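Pilin (PDB 3GLD) builds the shaft of the pilus, its subunits stacking head to tail and joined by intermolecular isopeptide bonds, for host-cell adhesion, bacterial aggregation and biofilm formation. Local coordinates at residues 21-27 and 151-157; 234-238 and 278-282. The protein carries 2 engineered substitutions. All blocks are in the same frame, centred on the assembly; numbering follows the deposited sequence.

Overall arrangement
Contact 1 and contact 2 come in series along the chain: 21-27 and 151-157 meet before 234-238 and 278-282 do, in a different domain family. Their centres lie about 21 Å apart, and their nearest atoms are about 7 Å apart without touching. The long strand 151-169 connects them. Its start pairs in parallel with strand 18-27 in contact 1, while its later part neighbours strand 229-236, whose end enters contact 2. One long strand, interrupted by a bulge or short loop, thus passes from one family region into the next, and contact 2 sits at the end of its half that faces contact 1, a geometry consistent with an elongated subunit suited to head-to-tail columns.

Contact 1: 21-27 and 151-157; sequences VTKNLDL and IQFKNSL
K23 and N155 face each other on the inner side of a parallel strand pair, 21-27 beside 151-157, the arrangement that joins the first and last strands of this immunoglobulin-like pilin domain and brings its Lys-Asn cross-link partners together. From T22-Q152 to L27-L157 the parallel register is unbroken: T22, N24 and D26 each use both N-H and C=O toward the other strand. Most of these bonds are short, as in N24 N to F153 O at 2.8 Å, with only N155 N to N24 O weak. Bends at chi2 and chi4 of K23 (54° and 60°) carry its CD to 3.3 Å from F153 O and return NZ to its own strand. The side chains of K23 and N155 cross at about a right angle. On the same face, F153 turns an edge to V21, whose CG1 lies near the ring plane, 3.9 Å from F153 CD2; the F153 ring also meets those of F41 and Y120, close to the engineered A104. Further along, L27 CD2 meets L157 CD2 at 3.8 Å. On the other face T22 and Q152 lie side by side, CB to CG 3.5 Å, while K154 reaches obliquely over D26 and makes only a long salt bridge. N155 OD1 accepts from D116 N, which fixes the amide's turn, and F39 makes a cation-pi contact with K23. The isopeptide is absent here: K23 NZ stands 3.6 Å from N155 CG, and the amide keeps its ND2. That NZ donates instead to N24 O at 3.0 Å, approaching from 56° above the carbonyl plane.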
ATOM      1  N   VAL A  21       8.420 -12.874  11.591  1.00 32.65           N
ATOM      2  CA  VAL A  21       8.640 -11.835  10.582  1.00 32.60           C
ATOM      3  C   VAL A  21       7.633 -10.712  10.822  1.00 33.22           C
ATOM      4  O   VAL A  21       6.444 -10.971  10.969  1.00 32.30           O
ATOM      5  CB  VAL A  21       8.467 -12.377   9.153  1.00 32.36           C
ATOM      6  CG1 VAL A  21       8.585 -11.239   8.125  1.00 32.57           C
ATOM      7  CG2 VAL A  21       9.492 -13.447   8.865  1.00 30.07           C
ATOM      8  N   THR A  22       8.110  -9.472  10.875  1.00 34.37           N
ATOM      9  CA  THR A  22       7.213  -8.331  11.068  1.00 35.84           C
ATOM     10  C   THR A  22       7.113  -7.561   9.761  1.00 36.13           C
ATOM     11  O   THR A  22       8.126  -7.246   9.128  1.00 36.63           O
ATOM     12  CB  THR A  22       7.686  -7.380  12.191  1.00 36.00           C
ATOM     13  OG1 THR A  22       7.693  -8.080  13.440  1.00 36.41           O
ATOM     14  CG2 THR A  22       6.755  -6.188  12.323  1.00 35.98           C
ATOM     15  N   LYS A  23       5.882  -7.288   9.348  1.00 36.64           N
ATOM     16  CA  LYS A  23       5.645  -6.521   8.126  1.00 36.70           C
ATOM     17  C   LYS A  23       4.943  -5.219   8.477  1.00 36.82           C
ATOM     18  O   LYS A  23       3.949  -5.215   9.205  1.00 37.00           O
ATOM     19  CB  LYS A  23       4.830  -7.357   7.122  1.00 36.42           C
ATOM     20  CG  LYS A  23       4.446  -6.647   5.814  1.00 37.92           C
ATOM     21  CD  LYS A  23       5.658  -6.051   5.094  1.00 37.49           C
ATOM     22  CE  LYS A  23       5.316  -5.595   3.709  1.00 38.96           C
ATOM     23  NZ  LYS A  23       4.252  -4.540   3.686  1.00 39.45           N
ATOM     24  N   ASN A  24       5.492  -4.118   7.981  1.00 37.34           N
ATOM     25  CA  ASN A  24       4.885  -2.813   8.122  1.00 37.71           C
ATOM     26  C   ASN A  24       4.573  -2.247   6.733  1.00 37.81           C
ATOM     27  O   ASN A  24       5.259  -2.552   5.758  1.00 38.17           O
ATOM     28  CB  ASN A  24       5.816  -1.861   8.883  1.00 38.09           C
ATOM     29  CG  ASN A  24       5.853  -2.132  10.393  1.00 39.42           C
ATOM     30  OD1 ASN A  24       6.921  -2.358  10.968  1.00 41.69           O
ATOM     31  ND2 ASN A  24       4.695  -2.082  11.037  1.00 41.12           N
ATOM     32  N   LEU A  25       3.519  -1.446   6.636  1.00 37.36           N
ATOM     33  CA  LEU A  25       3.216  -0.768   5.382  1.00 36.85           C
ATOM     34  C   LEU A  25       3.251   0.734   5.626  1.00 36.75           C
ATOM     35  O   LEU A  25       2.385   1.290   6.300  1.00 36.72           O
ATOM     36  CB  LEU A  25       1.870  -1.232   4.831  1.00 36.96           C
ATOM     37  CG  LEU A  25       1.397  -0.781   3.450  1.00 36.38           C
ATOM     38  CD1 LEU A  25       2.234  -1.398   2.339  1.00 36.36           C
ATOM     39  CD2 LEU A  25      -0.074  -1.169   3.281  1.00 34.19           C
ATOM     40  N   ASP A  26       4.272   1.375   5.087  1.00 36.49           N
ATOM     41  CA  ASP A  26       4.417   2.817   5.179  1.00 37.63           C
ATOM     42  C   ASP A  26       3.478   3.461   4.154  1.00 36.43           C
ATOM     43  O   ASP A  26       3.421   3.008   3.020  1.00 36.33           O
ATOM     44  CB  ASP A  26       5.866   3.211   4.873  1.00 38.47           C
ATOM     45  CG  ASP A  26       6.453   4.116   5.930  1.00 42.62           C
ATOM     46  OD1 ASP A  26       6.449   3.737   7.123  1.00 46.75           O
ATOM     47  OD2 ASP A  26       6.923   5.217   5.570  1.00 48.14           O
ATOM     48  N   LEU A  27       2.752   4.500   4.561  1.00 35.39           N
ATOM     49  CA  LEU A  27       1.818   5.200   3.673  1.00 34.86           C
ATOM     50  C   LEU A  27       2.324   6.587   3.271  1.00 34.58           C
ATOM     51  O   LEU A  27       2.587   7.439   4.129  1.00 34.58           O
ATOM     52  CB  LEU A  27       0.435   5.311   4.335  1.00 34.98           C
ATOM     53  CG  LEU A  27      -0.112   4.100   5.116  1.00 35.09           C
ATOM     54  CD1 LEU A  27      -1.375   4.479   5.880  1.00 36.09           C
ATOM     55  CD2 LEU A  27      -0.392   2.921   4.181  1.00 32.64           C
ATOM     56  N   ILE A 151      13.557  -9.543  12.178  1.00 37.41           N
ATOM     57  CA  ILE A 151      13.238  -9.646  10.765  1.00 36.99           C
ATOM     58  C   ILE A 151      12.000  -8.769  10.537  1.00 37.35           C
ATOM     59  O   ILE A 151      10.887  -9.089  10.975  1.00 37.61           O
ATOM     60  CB  ILE A 151      12.989 -11.118  10.325  1.00 36.84           C
ATOM     61  CG1 ILE A 151      14.104 -12.063  10.823  1.00 37.16           C
ATOM     62  CG2 ILE A 151      12.812 -11.214   8.809  1.00 36.02           C
ATOM     63  CD1 ILE A 151      15.541 -11.608  10.519  1.00 36.19           C
ATOM     64  N   GLN A 152      12.229  -7.641   9.884  1.00 37.20           N
ATOM     65  CA  GLN A 152      11.192  -6.658   9.607  1.00 36.76           C
ATOM     66  C   GLN A 152      11.299  -6.251   8.148  1.00 35.85           C
ATOM     67  O   GLN A 152      12.406  -6.091   7.614  1.00 34.53           O
ATOM     68  CB  GLN A 152      11.350  -5.440  10.522  1.00 37.32           C
ATOM     69  CG  GLN A 152      10.612  -5.577  11.850  1.00 39.58           C
ATOM     70  CD  GLN A 152      11.188  -4.731  12.978  1.00 43.87           C
ATOM     71  OE1 GLN A 152      11.957  -3.791  12.750  1.00 45.93           O
ATOM     72  NE2 GLN A 152      10.820  -5.077  14.215  1.00 45.26           N
ATOM     73  N   PHE A 153      10.139  -6.122   7.509  1.00 35.43           N
ATOM     74  CA  PHE A 153      10.040  -5.631   6.142  1.00 35.15           C
ATOM     75  C   PHE A 153       9.055  -4.444   6.079  1.00 35.81           C
ATOM     76  O   PHE A 153       7.993  -4.472   6.712  1.00 36.25           O
ATOM     77  CB  PHE A 153       9.588  -6.754   5.212  1.00 34.39           C
ATOM     78  CG  PHE A 153      10.646  -7.798   4.953  1.00 34.04           C
ATOM     79  CD1 PHE A 153      11.647  -7.581   4.012  1.00 33.20           C
ATOM     80  CD2 PHE A 153      10.622  -9.015   5.635  1.00 32.55           C
ATOM     81  CE1 PHE A 153      12.632  -8.552   3.756  1.00 33.55           C
ATOM     82  CE2 PHE A 153      11.585  -9.991   5.383  1.00 32.01           C
ATOM     83  CZ  PHE A 153      12.594  -9.756   4.441  1.00 32.94           C
ATOM     84  N   LYS A 154       9.406  -3.407   5.319  1.00 35.96           N
ATOM     85  CA  LYS A 154       8.572  -2.201   5.239  1.00 36.29           C
ATOM     86  C   LYS A 154       8.356  -1.830   3.777  1.00 35.68           C
ATOM     87  O   LYS A 154       9.228  -1.232   3.160  1.00 35.89           O
ATOM     88  CB  LYS A 154       9.219  -1.037   6.006  1.00 36.89           C
ATOM     89  CG  LYS A 154       8.321   0.217   6.133  1.00 38.44           C
ATOM     90  CD  LYS A 154       8.775   1.206   7.225  1.00 39.70           C
ATOM     91  CE  LYS A 154       9.990   2.021   6.785  1.00 43.91           C
ATOM     92  NZ  LYS A 154      10.211   3.231   7.646  1.00 45.54           N
ATOM     93  N   ASN A 155       7.224  -2.246   3.212  1.00 34.94           N
ATOM     94  CA  ASN A 155       6.826  -1.779   1.892  1.00 34.89           C
ATOM     95  C   ASN A 155       6.184  -0.392   1.989  1.00 34.16           C
ATOM     96  O   ASN A 155       5.709   0.003   3.067  1.00 34.45           O
ATOM     97  CB  ASN A 155       5.864  -2.761   1.228  1.00 34.53           C
ATOM     98  CG  ASN A 155       6.523  -4.079   0.866  1.00 36.77           C
ATOM     99  OD1 ASN A 155       7.763  -4.215   0.850  1.00 36.40           O
ATOM    100  ND2 ASN A 155       5.691  -5.070   0.570  1.00 36.92           N
ATOM    101  N   SER A 156       6.189   0.349   0.881  1.00 33.37           N
ATOM    102  CA  SER A 156       5.558   1.689   0.841  1.00 33.05           C
ATOM    103  C   SER A 156       4.346   1.686  -0.081  1.00 31.53           C
ATOM    104  O   SER A 156       4.421   1.241  -1.226  1.00 31.67           O
ATOM    105  CB  SER A 156       6.546   2.788   0.419  1.00 33.70           C
ATOM    106  OG  SER A 156       5.962   4.080   0.631  1.00 35.91           O
ATOM    107  N   LEU A 157       3.215   2.135   0.446  1.00 30.04           N
ATOM    108  CA  LEU A 157       2.002   2.258  -0.354  1.00 28.55           C
ATOM    109  C   LEU A 157       1.859   3.709  -0.807  1.00 27.72           C
ATOM    110  O   LEU A 157       1.691   4.625   0.008  1.00 26.85           O
ATOM    111  CB  LEU A 157       0.774   1.836   0.453  1.00 28.25           C
ATOM    112  CG  LEU A 157      -0.573   2.009  -0.244  1.00 28.12           C
ATOM    113  CD1 LEU A 157      -0.743   1.052  -1.421  1.00 27.10           C
ATOM    114  CD2 LEU A 157      -1.693   1.827   0.797  1.00 26.73           C
TER
HETATM  115  O   HOH W   1      10.008  -9.120  13.793  1.00 40.71           O

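Contact 2: 234-238 and 278-282; sequences NLPVG and TSTDK
V237 and G238 pass T280 and S279 with CA atoms 5.0 and 5.1 Å apart, the two chain directions diverging by 109°, so this is a loop crossing and not a continued ladder. G238, with phi at 86°, bends the chain in the left-handed region. Its N donates to S279 O at 2.9 Å from well above the carbonyl plane. S279 has the largest share of the contact. Its CB points toward the other segment and rests 3.7 Å from L235 CD2, while chi1 near +60° lodges OG between its own N and carbonyl carbon, aimed at P236. From there OG donates to P236 O over 2.6 Å, in the carbonyl plane and on a lone pair. V237 packs on the next residue of the loop, its CG2 3.8 Å from T280 O. Beyond it T280 OG1 accepts from K282 N in an ST turn. The contact thus ties the exit of strand 229-236 to that of strand 277-278, and backbone bonding of S279 with V239 continues the join. Since S279 OG also accepts from V239 N, the buried hydroxyl is engaged as both donor and acceptor, consistent with its single proton pointing to P236 O.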
ATOM      1  N   ASN A 234      -7.220  11.074  -1.777  1.00 23.66           N
ATOM      2  CA  ASN A 234      -6.615   9.751  -1.489  1.00 23.51           C
ATOM      3  C   ASN A 234      -7.057   8.679  -2.487  1.00 24.00           C
ATOM      4  O   ASN A 234      -7.422   7.580  -2.107  1.00 24.61           O
ATOM      5  CB  ASN A 234      -6.874   9.323  -0.036  1.00 22.99           C
ATOM      6  CG  ASN A 234      -8.353   9.137   0.289  1.00 24.23           C
ATOM      7  OD1 ASN A 234      -9.226   9.585  -0.448  1.00 24.61           O
ATOM      8  ND2 ASN A 234      -8.635   8.456   1.416  1.00 22.88           N
ATOM      9  N   LEU A 235      -7.077   9.023  -3.775  1.00 24.19           N
ATOM     10  CA  LEU A 235      -7.424   8.057  -4.816  1.00 23.85           C
ATOM     11  C   LEU A 235      -6.362   6.953  -4.877  1.00 24.09           C
ATOM     12  O   LEU A 235      -5.191   7.242  -5.077  1.00 23.70           O
ATOM     13  CB  LEU A 235      -7.504   8.759  -6.174  1.00 23.81           C
ATOM     14  CG  LEU A 235      -7.908   7.919  -7.393  1.00 24.38           C
ATOM     15  CD1 LEU A 235      -9.318   7.407  -7.253  1.00 24.64           C
ATOM     16  CD2 LEU A 235      -7.767   8.756  -8.658  1.00 25.46           C
ATOM     17  N   PRO A 236      -6.766   5.681  -4.703  1.00 24.39           N
ATOM     18  CA  PRO A 236      -5.709   4.682  -4.838  1.00 24.40           C
ATOM     19  C   PRO A 236      -5.192   4.508  -6.267  1.00 24.20           C
ATOM     20  O   PRO A 236      -5.911   4.772  -7.244  1.00 23.53           O
ATOM     21  CB  PRO A 236      -6.363   3.385  -4.330  1.00 24.04           C
ATOM     22  CG  PRO A 236      -7.624   3.807  -3.618  1.00 25.04           C
ATOM     23  CD  PRO A 236      -8.044   5.100  -4.254  1.00 24.21           C
ATOM     24  N   VAL A 237      -3.946   4.037  -6.380  1.00 23.81           N
ATOM     25  CA  VAL A 237      -3.381   3.648  -7.668  1.00 23.40           C
ATOM     26  C   VAL A 237      -4.076   2.398  -8.209  1.00 23.51           C
ATOM     27  O   VAL A 237      -4.436   1.493  -7.443  1.00 23.14           O
ATOM     28  CB  VAL A 237      -1.844   3.373  -7.548  1.00 23.59           C
ATOM     29  CG1 VAL A 237      -1.252   2.982  -8.910  1.00 24.72           C
ATOM     30  CG2 VAL A 237      -1.112   4.597  -7.027  1.00 23.99           C
ATOM     31  N   GLY A 238      -4.257   2.338  -9.526  1.00 23.55           N
ATOM     32  CA  GLY A 238      -4.869   1.175 -10.173  1.00 24.37           C
ATOM     33  C   GLY A 238      -6.395   1.159 -10.251  1.00 24.68           C
ATOM     34  O   GLY A 238      -6.988   0.136 -10.602  1.00 24.71           O
ATOM     35  N   THR A 278      -7.549   4.952 -15.866  1.00 30.30           N
ATOM     36  CA  THR A 278      -6.995   4.136 -14.779  1.00 28.95           C
ATOM     37  C   THR A 278      -5.958   4.948 -14.025  1.00 28.14           C
ATOM     38  O   THR A 278      -5.020   5.473 -14.619  1.00 27.56           O
ATOM     39  CB  THR A 278      -6.363   2.848 -15.318  1.00 28.62           C
ATOM     40  OG1 THR A 278      -7.387   2.056 -15.922  1.00 27.97           O
ATOM     41  CG2 THR A 278      -5.707   2.041 -14.205  1.00 29.39           C
ATOM     42  N   SER A 279      -6.139   5.071 -12.715  1.00 27.38           N
ATOM     43  CA  SER A 279      -5.262   5.932 -11.931  1.00 27.81           C
ATOM     44  C   SER A 279      -3.857   5.337 -11.834  1.00 27.79           C
ATOM     45  O   SER A 279      -3.699   4.119 -11.703  1.00 27.72           O
ATOM     46  CB  SER A 279      -5.835   6.190 -10.548  1.00 27.68           C
ATOM     47  OG  SER A 279      -5.861   5.014  -9.783  1.00 29.11           O
ATOM     48  N   THR A 280      -2.854   6.205 -11.943  1.00 27.75           N
ATOM     49  CA  THR A 280      -1.455   5.811 -11.794  1.00 28.25           C
ATOM     50  C   THR A 280      -0.881   6.531 -10.579  1.00 27.98           C
ATOM     51  O   THR A 280      -1.620   7.127  -9.800  1.00 27.34           O
ATOM     52  CB  THR A 280      -0.617   6.166 -13.052  1.00 28.24           C
ATOM     53  OG1 THR A 280      -0.498   7.589 -13.136  1.00 30.59           O
ATOM     54  CG2 THR A 280      -1.267   5.634 -14.308  1.00 28.35           C
ATOM     55  N   ASP A 281       0.432   6.464 -10.397  1.00 28.10           N
ATOM     56  CA  ASP A 281       1.060   7.165  -9.296  1.00 28.56           C
ATOM     57  C   ASP A 281       1.200   8.674  -9.541  1.00 27.67           C
ATOM     58  O   ASP A 281       1.602   9.415  -8.648  1.00 28.60           O
ATOM     59  CB  ASP A 281       2.414   6.525  -8.943  1.00 29.77           C
ATOM     60  CG  ASP A 281       3.433   6.649 -10.059  1.00 33.18           C
ATOM     61  OD1 ASP A 281       3.060   6.799 -11.248  1.00 36.89           O
ATOM     62  OD2 ASP A 281       4.635   6.587  -9.747  1.00 40.08           O
ATOM     63  N   LYS A 282       0.865   9.124 -10.742  1.00 26.59           N
ATOM     64  CA  LYS A 282       0.954  10.531 -11.098  1.00 26.01           C
ATOM     65  C   LYS A 282      -0.372  11.269 -10.817  1.00 25.20           C
ATOM     66  O   LYS A 282      -1.444  10.783 -11.177  1.00 25.08           O
ATOM     67  CB  LYS A 282       1.272  10.666 -12.587  1.00 26.71           C
ATOM     68  CG  LYS A 282       2.563   9.959 -13.029  1.00 28.65           C
ATOM     69  CD  LYS A 282       3.794  10.694 -12.509  1.00 30.95           C
ATOM     70  CE  LYS A 282       5.098  10.093 -13.064  1.00 35.10           C
ATOM     71  NZ  LYS A 282       5.308   8.709 -12.596  1.00 34.88           N
TER